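Local atomic coordinates of putative secreted glycosylhydrolase (Parabacteroides distasonis ATCC 8503, PDB entry 3IMM), a protein that probably acts as a hydrolase, perhaps on disaccharide derivatives of the 3-keto type. Residues Glu47-Asp52 / Val65-Thr70; Met125-Lys128 / His133-Val136. All blocks are in the same frame, centred on the assembly; numbering follows the deposited sequence. Where two conformers were deposited one is given.

Contact 1: Glu47-Asp52 / Val65-Thr70; sequences ENFELD and VVVYCT
F49 and V67 meet across the hydrophobic interior of a concanavalin-like beta sandwich, F49 reaching in from the sheet that contains strand 49-57 and V67 from the sheet that contains strand 62-69. The phenyl ring is presented edge-on: V67 CG1 lies near the ring plane, 4.0 Å from F49 CZ. The edge is reached because CG of F49 stands between its own backbone N and carbonyl carbon (chi1 66°), swinging the ring across the gap although its CB does not point directly at the other sheet. Y68 meets the same ring obliquely, its CE1 4.0 Å from F49 CE2. The tyrosine ring is in turn backed by its neighbour, with V67 CG2 sitting 4.1 Å above one face and offset toward the rim. Two residues away on each strand, L51 and V65 point toward each other and touch branch to branch, L51 CD2 lying 3.5 Å from V65 CG1. I180 of strand 179-182 also packs against F49 and L51, so a second strand of the facing sheet shares in this apolar layer. Between the two segments the touching groups are apolar parts of side chains, and a water-mediated link lies at one end. There the backbone is irregular: N48, with left-handed phi and psi, and F49 both face C129 in a G1 beta bulge, and Y68, also left-handed, marks the point where its strand turns a corner. The tyrosine hydroxyl hydrogen-bonds to the carbonyl O of G131 and is joined to the bulge through a water, which accepts from N48 N at 2.9 Å and donates to Y68 OH at 2.7 Å.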
loop_
_atom_site.group_PDB
_atom_site.type_symbol
_atom_site.label_atom_id
_atom_site.label_comp_id
_atom_site.label_asym_id
_atom_site.label_seq_id
_atom_site.Cartn_x
_atom_site.Cartn_y
_atom_site.Cartn_z
ATOM N N GLU A 47 -8.455 -1.873 -12.284
ATOM C CA GLU A 47 -8.905 -3.123 -11.692
ATOM C C GLU A 47 -8.204 -4.255 -12.422
ATOM O O GLU A 47 -7.720 -4.068 -13.572
ATOM C CB GLU A 47 -10.418 -3.288 -11.822
ATOM C CG GLU A 47 -10.931 -3.222 -13.241
ATOM C CD GLU A 47 -12.434 -3.359 -13.311
ATOM O OE1 GLU A 47 -13.067 -3.653 -12.259
ATOM O OE2 GLU A 47 -12.984 -3.179 -14.423
ATOM N N ASN A 48 -8.135 -5.416 -11.782
ATOM C CA ASN A 48 -7.606 -6.629 -12.459
ATOM C C ASN A 48 -6.203 -6.391 -12.994
ATOM O O ASN A 48 -5.925 -6.480 -14.192
ATOM C CB ASN A 48 -8.564 -7.087 -13.571
ATOM C CG ASN A 48 -9.893 -7.512 -13.011
ATOM O OD1 ASN A 48 -9.940 -8.202 -11.977
ATOM N ND2 ASN A 48 -10.980 -7.098 -13.659
ATOM N N PHE A 49 -5.333 -6.074 -12.052
ATOM C CA PHE A 49 -3.994 -5.655 -12.330
ATOM C C PHE A 49 -2.996 -6.248 -11.331
ATOM O O PHE A 49 -3.376 -6.776 -10.314
ATOM C CB PHE A 49 -3.943 -4.126 -12.294
ATOM C CG PHE A 49 -4.188 -3.527 -10.951
ATOM C CD1 PHE A 49 -3.157 -3.422 -10.011
ATOM C CD2 PHE A 49 -5.437 -3.012 -10.629
ATOM C CE1 PHE A 49 -3.387 -2.829 -8.759
ATOM C CE2 PHE A 49 -5.674 -2.449 -9.381
ATOM C CZ PHE A 49 -4.650 -2.353 -8.450
ATOM N N GLU A 50 -1.724 -6.201 -11.707
ATOM C CA GLU A 50 -0.638 -6.393 -10.787
ATOM C C GLU A 50 0.269 -5.172 -10.795
ATOM O O GLU A 50 0.647 -4.627 -11.887
ATOM C CB GLU A 50 0.138 -7.687 -11.053
ATOM C CG GLU A 50 0.665 -7.879 -12.390
ATOM C CD GLU A 50 1.247 -9.278 -12.583
ATOM O OE1 GLU A 50 1.439 -10.004 -11.598
ATOM O OE2 GLU A 50 1.493 -9.648 -13.727
ATOM N N LEU A 51 0.573 -4.723 -9.575
ATOM C CA LEU A 51 1.368 -3.544 -9.328
ATOM C C LEU A 51 2.682 -4.032 -8.733
ATOM O O LEU A 51 2.683 -4.805 -7.787
ATOM C CB LEU A 51 0.597 -2.613 -8.378
ATOM C CG LEU A 51 1.257 -1.347 -7.816
ATOM C CD1 LEU A 51 1.463 -0.313 -8.920
ATOM C CD2 LEU A 51 0.432 -0.757 -6.664
ATOM N N ASP A 52 3.792 -3.601 -9.328
ATOM C CA ASP A 52 5.149 -3.841 -8.830
ATOM C C ASP A 52 5.757 -2.524 -8.394
ATOM O O ASP A 52 5.560 -1.467 -9.050
ATOM C CB ASP A 52 6.038 -4.369 -9.952
ATOM C CG ASP A 52 6.219 -5.836 -9.914
ATOM O OD1 ASP A 52 5.297 -6.542 -9.532
ATOM O OD2 ASP A 52 7.299 -6.270 -10.279
ATOM N N VAL A 65 0.554 1.366 0.247
ATOM C CA VAL A 65 0.105 1.498 -1.115
ATOM C C VAL A 65 -1.416 1.416 -1.042
ATOM O O VAL A 65 -1.967 0.503 -0.391
ATOM C CB VAL A 65 0.693 0.379 -1.987
ATOM C CG1 VAL A 65 0.240 0.543 -3.420
ATOM C CG2 VAL A 65 2.267 0.389 -1.895
ATOM N N VAL A 66 -2.096 2.352 -1.694
ATOM C CA VAL A 66 -3.554 2.396 -1.669
ATOM C C VAL A 66 -4.077 1.933 -3.012
ATOM O O VAL A 66 -3.601 2.375 -4.031
ATOM C CB VAL A 66 -4.060 3.802 -1.304
ATOM C CG1 VAL A 66 -5.570 3.856 -1.267
ATOM C CG2 VAL A 66 -3.487 4.199 0.074
ATOM N N VAL A 67 -5.021 1.007 -3.005
ATOM C CA VAL A 67 -5.647 0.509 -4.245
ATOM C C VAL A 67 -7.155 0.644 -4.091
ATOM O O VAL A 67 -7.684 0.881 -2.972
ATOM C CB VAL A 67 -5.236 -0.962 -4.590
ATOM C CG1 VAL A 67 -3.702 -1.062 -4.787
ATOM C CG2 VAL A 67 -5.732 -1.993 -3.506
ATOM N N TYR A 68 -7.851 0.557 -5.217
ATOM C CA TYR A 68 -9.300 0.532 -5.213
ATOM C C TYR A 68 -9.880 1.778 -4.550
ATOM O O TYR A 68 -10.902 1.703 -3.836
ATOM C CB TYR A 68 -9.794 -0.733 -4.456
ATOM C CG TYR A 68 -9.464 -2.074 -5.054
ATOM C CD1 TYR A 68 -8.971 -2.189 -6.341
ATOM C CD2 TYR A 68 -9.749 -3.264 -4.343
ATOM C CE1 TYR A 68 -8.702 -3.413 -6.888
ATOM C CE2 TYR A 68 -9.510 -4.509 -4.907
ATOM C CZ TYR A 68 -8.997 -4.573 -6.178
ATOM O OH TYR A 68 -8.755 -5.778 -6.779
ATOM N N CYS A 69 -9.236 2.917 -4.763
ATOM C CA CYS A 69 -9.690 4.157 -4.153
ATOM C C CYS A 69 -10.764 4.806 -5.000
ATOM O O CYS A 69 -10.532 5.136 -6.137
ATOM C CB CYS A 69 -8.539 5.136 -3.905
ATOM S SG CYS A 69 -9.115 6.631 -3.179
ATOM N N THR A 70 -11.949 4.987 -4.420
ATOM C CA THR A 70 -13.093 5.508 -5.156
ATOM C C THR A 70 -13.308 6.994 -4.838
ATOM O O THR A 70 -14.178 7.625 -5.429
ATOM C CB THR A 70 -14.378 4.691 -4.848
ATOM O OG1 THR A 70 -14.644 4.722 -3.443
ATOM C CG2 THR A 70 -14.233 3.219 -5.308
HETATM O O HOH W 1 -9.648 -5.693 -9.354
#

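Contact 2: Met125-Lys128 / His133-Val136; sequences MRIK and HIMV
M125, present as selenomethionine, leans across the sheet onto V136. From CB the chain runs out with CG anti to the backbone N (chi1 171°), which brings CG to 4.0 Å from V136 CG1. It stays extended to SE, 4.2 Å from that same methyl, then bends at chi3 (-78°) so that the terminal CE lies closest, 3.8 Å from V136 CG1. A single valine branch is thus met by three successive atoms, and I82 of the opposing sheet touches both residues. The backbones beneath form the two arms of an antiparallel beta hairpin, strands 122-130 and 133-138. K128 and M135 are its hydrogen-bonded pair here: K128 N gives to M135 O at 3.0 Å, and M135 N returns a bond to K128 O at 2.9 Å. I127 and V136 form the adjoining non-hydrogen-bonded pair, where the CA-H of I127 approaches M135 O. On the buried face I127 and I134 run alongside each other, their CG2 methyls 4.0 Å apart. On the other face the aliphatic part of K128 passes beside the M135 side chain, CD of the lysine 4.2 Å from SE.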
loop_
_atom_site.group_PDB
_atom_site.type_symbol
_atom_site.label_atom_id
_atom_site.label_comp_id
_atom_site.label_asym_id
_atom_site.label_seq_id
_atom_site.Cartn_x
_atom_site.Cartn_y
_atom_site.Cartn_z
HETATM N N MSE A 125 8.048 -5.416 -3.964
HETATM C CA MSE A 125 6.708 -5.861 -3.633
HETATM C C MSE A 125 5.880 -5.907 -4.915
HETATM O O MSE A 125 5.931 -4.997 -5.732
HETATM C CB MSE A 125 6.055 -4.930 -2.609
HETATM C CG MSE A 125 4.588 -5.199 -2.371
HETATM SE SE MSE A 125 3.841 -3.945 -1.056
HETATM C CE MSE A 125 4.568 -4.824 0.433
ATOM N N ARG A 126 5.157 -6.999 -5.067
ATOM C CA ARG A 126 4.143 -7.180 -6.115
ATOM C C ARG A 126 2.754 -7.359 -5.463
ATOM O O ARG A 126 2.582 -8.160 -4.527
ATOM C CB ARG A 126 4.480 -8.390 -6.978
ATOM C CG ARG A 126 3.388 -8.720 -8.002
ATOM C CD ARG A 126 3.879 -9.689 -9.007
ATOM N NE ARG A 126 4.953 -9.115 -9.827
ATOM C CZ ARG A 126 5.700 -9.806 -10.693
ATOM N NH1 ARG A 126 5.475 -11.086 -10.938
ATOM N NH2 ARG A 126 6.673 -9.196 -11.335
ATOM N N ILE A 127 1.787 -6.588 -5.928
ATOM C CA ILE A 127 0.416 -6.647 -5.405
ATOM C C ILE A 127 -0.465 -7.044 -6.574
ATOM O O ILE A 127 -0.511 -6.346 -7.560
ATOM C CB ILE A 127 -0.047 -5.315 -4.808
ATOM C CG1 ILE A 127 0.971 -4.802 -3.791
ATOM C CG2 ILE A 127 -1.399 -5.452 -4.141
ATOM C CD1 ILE A 127 0.716 -3.343 -3.388
ATOM N N LYS A 128 -1.118 -8.188 -6.468
ATOM C CA LYS A 128 -2.018 -8.687 -7.492
ATOM C C LYS A 128 -3.434 -8.428 -7.012
ATOM O O LYS A 128 -3.852 -8.920 -5.951
ATOM C CB LYS A 128 -1.808 -10.189 -7.781
ATOM C CG LYS A 128 -0.365 -10.575 -8.123
ATOM C CD LYS A 128 -0.212 -12.035 -8.612
ATOM C CE LYS A 128 -0.182 -12.142 -10.118
ATOM N NZ LYS A 128 -0.237 -13.534 -10.624
ATOM N N HIS A 133 -9.931 -10.593 -4.650
ATOM C CA HIS A 133 -8.693 -11.282 -4.260
ATOM C C HIS A 133 -7.459 -10.396 -4.449
ATOM O O HIS A 133 -7.151 -9.966 -5.585
ATOM C CB HIS A 133 -8.563 -12.585 -5.048
ATOM C CG HIS A 133 -9.738 -13.490 -4.852
ATOM N ND1 HIS A 133 -9.844 -14.354 -3.779
ATOM C CD2 HIS A 133 -10.900 -13.610 -5.549
ATOM C CE1 HIS A 133 -10.999 -14.995 -3.848
ATOM N NE2 HIS A 133 -11.661 -14.558 -4.910
ATOM N N ILE A 134 -6.797 -10.099 -3.329
ATOM C CA ILE A 134 -5.539 -9.324 -3.276
ATOM C C ILE A 134 -4.456 -10.244 -2.718
ATOM O O ILE A 134 -4.668 -10.911 -1.717
ATOM C CB ILE A 134 -5.721 -8.047 -2.402
ATOM C CG1 ILE A 134 -6.806 -7.175 -3.047
ATOM C CG2 ILE A 134 -4.398 -7.231 -2.263
ATOM C CD1 ILE A 134 -7.128 -5.878 -2.322
HETATM N N MSE A 135 -3.326 -10.317 -3.409
HETATM C CA MSE A 135 -2.158 -11.047 -2.950
HETATM C C MSE A 135 -0.990 -10.078 -2.825
HETATM O O MSE A 135 -0.816 -9.190 -3.669
HETATM C CB MSE A 135 -1.810 -12.167 -3.937
HETATM C CG MSE A 135 -0.435 -12.755 -3.737
HETATM SE SE MSE A 135 -0.049 -14.175 -5.016
HETATM C CE MSE A 135 -1.407 -15.495 -4.478
ATOM N N VAL A 136 -0.192 -10.238 -1.771
ATOM C CA VAL A 136 1.012 -9.442 -1.627
ATOM C C VAL A 136 2.215 -10.381 -1.621
ATOM O O VAL A 136 2.317 -11.310 -0.816
ATOM C CB VAL A 136 0.988 -8.555 -0.387
ATOM C CG1 VAL A 136 2.226 -7.716 -0.312
ATOM C CG2 VAL A 136 -0.272 -7.681 -0.366
#

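In the fold
Both segments of contact 1 precede those of contact 2 in the chain, and the centres of the two contacts are about 9 Å apart. The first bridges the two sheets of the sandwich, whereas the second lies within one of them. They share that sheet, since strands 49-57 and 122-130 are neighbours in it: L51 O and I127 N form a probable backbone hydrogen bond, and D52 OD1 makes a salt bridge to R126 NE at 2.6 Å. Strands 49-57, 122-130 and 133-138 are thus consecutive in one sheet, and contact 1 joins the first of them to the facing sheet. The sodium ion, held by N62, S63, E81 and Q83, lies about 9 Å from the V65 side chain.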